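Local coordinates for protein SusD homolog (Bacteroides thetaiotaomicron, PDB 3EHM) that probably binds mucin O-glycans as a SusD-type outer-membrane lipoprotein that takes part in their utilization by this gut bacterium, at residues E225-A230 / N358-D363; W133-D138 / Y446-E451. All coordinates share one frame; numbering follows the deposited sequence.

Contact 1: E225-A230 / N358-D363; sequences EYITKA and NLIGGD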
# COMPACT_ATOMS: atom_id res chain seq x y z
N GLU A 225 23.15 -5.29 3.00
CA GLU A 225 23.92 -4.07 3.19
C GLU A 225 23.20 -3.08 4.11
O GLU A 225 23.84 -2.21 4.69
CB GLU A 225 24.20 -3.39 1.84
CG GLU A 225 25.30 -2.33 1.90
CD GLU A 225 25.43 -1.52 0.61
OE1 GLU A 225 25.13 -2.07 -0.48
OE2 GLU A 225 25.86 -0.34 0.68
N TYR A 226 21.88 -3.23 4.26
CA TYR A 226 21.13 -2.30 5.10
C TYR A 226 20.18 -2.86 6.15
O TYR A 226 19.85 -2.16 7.11
CB TYR A 226 20.31 -1.34 4.22
CG TYR A 226 21.12 -0.39 3.38
CD1 TYR A 226 21.67 -0.79 2.16
CD2 TYR A 226 21.34 0.92 3.80
CE1 TYR A 226 22.41 0.10 1.38
CE2 TYR A 226 22.08 1.81 3.04
CZ TYR A 226 22.61 1.40 1.83
OH TYR A 226 23.32 2.29 1.06
N ILE A 227 19.75 -4.11 6.00
CA ILE A 227 18.81 -4.68 6.96
C ILE A 227 19.38 -4.73 8.38
O ILE A 227 18.66 -4.52 9.35
CB ILE A 227 18.36 -6.10 6.53
CG1 ILE A 227 17.16 -6.53 7.37
CG2 ILE A 227 19.50 -7.10 6.69
CD1 ILE A 227 16.38 -7.68 6.75
N THR A 228 20.68 -5.00 8.49
CA THR A 228 21.32 -5.05 9.80
C THR A 228 21.37 -3.65 10.41
O THR A 228 21.14 -3.49 11.60
CB THR A 228 22.74 -5.63 9.69
OG1 THR A 228 22.68 -6.98 9.22
CG2 THR A 228 23.43 -5.60 11.06
N LYS A 229 21.67 -2.65 9.59
CA LYS A 229 21.75 -1.28 10.08
C LYS A 229 20.37 -0.78 10.52
O LYS A 229 20.26 -0.00 11.46
CB LYS A 229 22.30 -0.34 9.00
CG LYS A 229 23.63 -0.77 8.41
CD LYS A 229 24.38 0.40 7.77
CE LYS A 229 23.56 1.10 6.69
NZ LYS A 229 24.30 2.26 6.08
N ALA A 230 19.33 -1.23 9.82
CA ALA A 230 17.97 -0.82 10.14
C ALA A 230 17.53 -1.29 11.52
O ALA A 230 16.90 -0.55 12.27
CB ALA A 230 17.01 -1.35 9.09
N ASN A 358 17.14 -16.15 6.57
CA ASN A 358 18.41 -15.96 7.26
C ASN A 358 19.10 -14.62 7.09
O ASN A 358 20.33 -14.56 7.05
CB ASN A 358 19.39 -17.07 6.85
CG ASN A 358 19.11 -18.38 7.55
OD1 ASN A 358 18.03 -18.95 7.43
ND2 ASN A 358 20.10 -18.87 8.29
N LEU A 359 18.33 -13.54 7.00
CA LEU A 359 18.92 -12.22 6.86
C LEU A 359 19.15 -11.63 8.25
O LEU A 359 20.03 -10.80 8.45
CB LEU A 359 17.98 -11.31 6.04
CG LEU A 359 17.62 -11.82 4.64
CD1 LEU A 359 16.76 -10.79 3.93
CD2 LEU A 359 18.89 -12.09 3.85
N ILE A 360 18.35 -12.08 9.22
CA ILE A 360 18.47 -11.64 10.60
C ILE A 360 18.29 -12.86 11.50
O ILE A 360 17.90 -13.93 11.03
CB ILE A 360 17.39 -10.61 10.99
CG1 ILE A 360 16.00 -11.26 10.93
CG2 ILE A 360 17.45 -9.40 10.07
CD1 ILE A 360 14.88 -10.37 11.44
N GLY A 361 18.57 -12.70 12.79
CA GLY A 361 18.41 -13.80 13.71
C GLY A 361 16.99 -13.88 14.23
O GLY A 361 16.22 -12.93 14.11
N GLY A 362 16.63 -15.03 14.80
CA GLY A 362 15.29 -15.18 15.34
C GLY A 362 14.47 -16.27 14.68
O GLY A 362 14.84 -16.81 13.64
N ASP A 363 13.33 -16.57 15.30
CA ASP A 363 12.41 -17.60 14.82
C ASP A 363 11.29 -16.96 14.01
O ASP A 363 10.54 -16.14 14.54
CB ASP A 363 11.81 -18.35 16.01
CG ASP A 363 10.89 -19.47 15.58
OD1 ASP A 363 9.95 -19.79 16.34
OD2 ASP A 363 11.10 -20.04 14.50
O HOH W 1 21.18 -8.90 10.27

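Contact 2: W133-D138 / Y446-E451; sequences WLRATD and YPNAVE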
# COMPACT_ATOMS: atom_id res chain seq x y z
N TRP A 133 7.57 8.66 -2.49
CA TRP A 133 8.17 8.20 -3.74
C TRP A 133 8.46 6.71 -3.78
O TRP A 133 8.74 6.17 -4.85
CB TRP A 133 9.42 9.02 -4.05
CG TRP A 133 9.09 10.43 -4.44
CD1 TRP A 133 7.83 10.98 -4.54
CD2 TRP A 133 10.00 11.47 -4.80
NE1 TRP A 133 7.92 12.29 -4.94
CE2 TRP A 133 9.24 12.62 -5.11
CE3 TRP A 133 11.40 11.54 -4.90
CZ2 TRP A 133 9.82 13.83 -5.51
CZ3 TRP A 133 11.98 12.74 -5.30
CH2 TRP A 133 11.19 13.87 -5.60
N LEU A 134 8.40 6.05 -2.63
CA LEU A 134 8.58 4.61 -2.59
C LEU A 134 7.33 4.06 -3.29
O LEU A 134 7.39 3.09 -4.03
CB LEU A 134 8.65 4.09 -1.15
CG LEU A 134 8.63 2.56 -1.00
CD1 LEU A 134 9.76 1.94 -1.83
CD2 LEU A 134 8.80 2.19 0.47
N ARG A 135 6.19 4.71 -3.04
CA ARG A 135 4.94 4.32 -3.67
C ARG A 135 5.04 4.60 -5.17
O ARG A 135 4.63 3.78 -5.99
CB ARG A 135 3.77 5.13 -3.09
CG ARG A 135 3.35 4.72 -1.68
CD ARG A 135 2.66 5.88 -0.96
NE ARG A 135 1.42 6.32 -1.59
CZ ARG A 135 0.25 5.70 -1.46
NH1 ARG A 135 0.16 4.60 -0.72
NH2 ARG A 135 -0.83 6.20 -2.04
N ALA A 136 5.59 5.76 -5.50
CA ALA A 136 5.74 6.16 -6.90
C ALA A 136 6.53 5.14 -7.71
O ALA A 136 6.07 4.68 -8.76
CB ALA A 136 6.43 7.53 -6.98
N THR A 137 7.71 4.78 -7.23
CA THR A 137 8.51 3.80 -7.96
C THR A 137 7.87 2.42 -7.96
O THR A 137 7.94 1.69 -8.94
CB THR A 137 9.94 3.70 -7.41
OG1 THR A 137 10.67 2.72 -8.16
CG2 THR A 137 9.92 3.30 -5.94
N ASP A 138 7.22 2.07 -6.86
CA ASP A 138 6.57 0.76 -6.77
C ASP A 138 5.35 0.68 -7.67
O ASP A 138 4.88 -0.41 -7.99
CB ASP A 138 6.19 0.44 -5.33
CG ASP A 138 7.40 0.17 -4.46
OD1 ASP A 138 8.49 -0.06 -5.03
OD2 ASP A 138 7.27 0.17 -3.21
N TYR A 446 -4.29 -3.62 5.79
CA TYR A 446 -5.53 -2.93 5.41
C TYR A 446 -5.67 -1.64 6.22
O TYR A 446 -5.49 -1.64 7.43
CB TYR A 446 -6.74 -3.85 5.64
CG TYR A 446 -8.06 -3.16 5.36
CD1 TYR A 446 -8.76 -2.52 6.38
CD2 TYR A 446 -8.58 -3.08 4.06
CE1 TYR A 446 -9.94 -1.82 6.12
CE2 TYR A 446 -9.75 -2.38 3.79
CZ TYR A 446 -10.42 -1.75 4.83
OH TYR A 446 -11.55 -1.01 4.57
N PRO A 447 -6.04 -0.53 5.56
CA PRO A 447 -6.33 -0.36 4.13
C PRO A 447 -5.19 0.18 3.26
O PRO A 447 -5.45 0.84 2.25
CB PRO A 447 -7.49 0.60 4.16
CG PRO A 447 -7.02 1.58 5.21
CD PRO A 447 -6.47 0.67 6.31
N ASN A 448 -3.94 -0.08 3.63
CA ASN A 448 -2.80 0.40 2.85
C ASN A 448 -2.69 -0.43 1.56
O ASN A 448 -1.86 -1.33 1.45
CB ASN A 448 -1.51 0.27 3.66
CG ASN A 448 -0.37 1.10 3.10
OD1 ASN A 448 -0.32 1.38 1.90
ND2 ASN A 448 0.56 1.48 3.96
N ALA A 449 -3.54 -0.10 0.59
CA ALA A 449 -3.61 -0.82 -0.68
C ALA A 449 -2.35 -0.86 -1.54
O ALA A 449 -2.00 -1.91 -2.09
CB ALA A 449 -4.77 -0.26 -1.51
N VAL A 450 -1.66 0.27 -1.69
CA VAL A 450 -0.46 0.29 -2.53
C VAL A 450 0.60 -0.69 -2.04
O VAL A 450 1.16 -1.45 -2.83
CB VAL A 450 0.16 1.70 -2.62
CG1 VAL A 450 1.43 1.66 -3.46
CG2 VAL A 450 -0.84 2.67 -3.24
N GLU A 451 0.86 -0.69 -0.73
CA GLU A 451 1.86 -1.60 -0.17
C GLU A 451 1.45 -3.06 -0.38
O GLU A 451 2.27 -3.90 -0.73
CB GLU A 451 2.05 -1.31 1.32
CG GLU A 451 3.14 -2.13 2.02
CD GLU A 451 4.52 -1.96 1.40
OE1 GLU A 451 4.81 -0.89 0.82
OE2 GLU A 451 5.33 -2.91 1.52
O HOH W 2 1.87 2.88 0.84

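Contact 1: E225-A230 / N358-D363
Ile-227, on the helix 220-231, reaches across to Leu-359 and Ile-360 in the turn that follows helix 344-356, a helix-to-loop contact within the mainly alpha-helical SusD fold, whose family belongs to the tetratricopeptide-repeat clan. The helix before the loop ends in a Schellman motif: Asn-358, at positive phi, is its C-prime residue, with Leu-359 N bonded back to Ala-354 O and Asn-358 N to Ala-355 O. This turn brings Leu-359 and Ile-360 round to the isoleucine. The long branch of Ile-227 is extended, with CG1 anti to the backbone N (chi1 -167°), and it carries CD1 out of the helix into the angle between the two loop residues. There CD1 lies 4.0 Å from Leu-359 CB and 3.9 Å from Ile-360 CG2. Both loop side chains run across that of Ile-227 at about a right angle; the methyl end lies against the flank of the leucine, near CB with CD1 only slightly farther, and against the short branch of Ile-360, whose own CD1 stands farther off. The same methyl of Ile-360 also lies alongside the shaft of the branch, Ile-227 CG1 being 4.0 Å from Ile-360 CG2. Outside the two segments, Leu-209 and Val-212 of helix 197-215 also touch Ile-227, while Ile-360 packs back on Lys-351, Ala-354 and Ala-355. No direct hydrogen bond joins the segments. Beside the apolar patch one water spans them, lying 2.7 Å from Thr-228 OG1 and donating to the backbone oxygen Leu-359 O at 2.9 Å.

Contact 2: W133-D138 / Y446-E451
Arg-135 NH1 donates to a water at 2.9 Å, and this water in turn donates to Asn-448 OD1 at 2.9 Å. It lies at the guanidinium edge, in the plane of the group, and bridges a direct NH1 to OD1 separation of 4.2 Å. Val-450 comes over one guanidinium face instead: its CG2 methyl is 3.3 Å from Arg-135 NH1 and 3.7 Å from Arg-135 CZ. A bend at chi3 (63°) folds the arginine chain, and the two side chains cross at about a right angle, with Val-450 CG1 meeting the arginine shaft at CG, 4.0 Å away. The charge itself is paired outside the two segments, where NH2 forms a salt bridge with Asp-56. A leucine in place of Arg-135 would probably leave Asp-56 without its countercharge and the bridging water without its NH1 donor. Asn-448 is the N-cap of helix 449-459, which here approaches helix 116-140 near the centre of the chain. Phe-95 of helix 85-110 touches both Arg-135 and Val-450, and on helix 197-215 Arg-214 forms salt bridges with both Asp-138 and Glu-451, tying the two helices together through a third.

How the contacts relate
The two contacts differ mainly in depth. The centre of contact 2 lies about 3 Å from the centre of the chain and all its touching residues are buried, whereas that of contact 1, which is only partly buried, lies about 23 Å from it. Their centres are about 23 Å apart and they do not touch, although along the chain contact 1 is nested within the loop that contact 2 closes. Contact 1 relies on aliphatic groups, while the deeper contact sets an aliphatic methyl against a guanidinium whose acidic partner belongs to neither segment. Each includes a water between its segments. Helix 197-215 borders both, through Leu-209 and Val-212 at contact 1 and Arg-214 at contact 2.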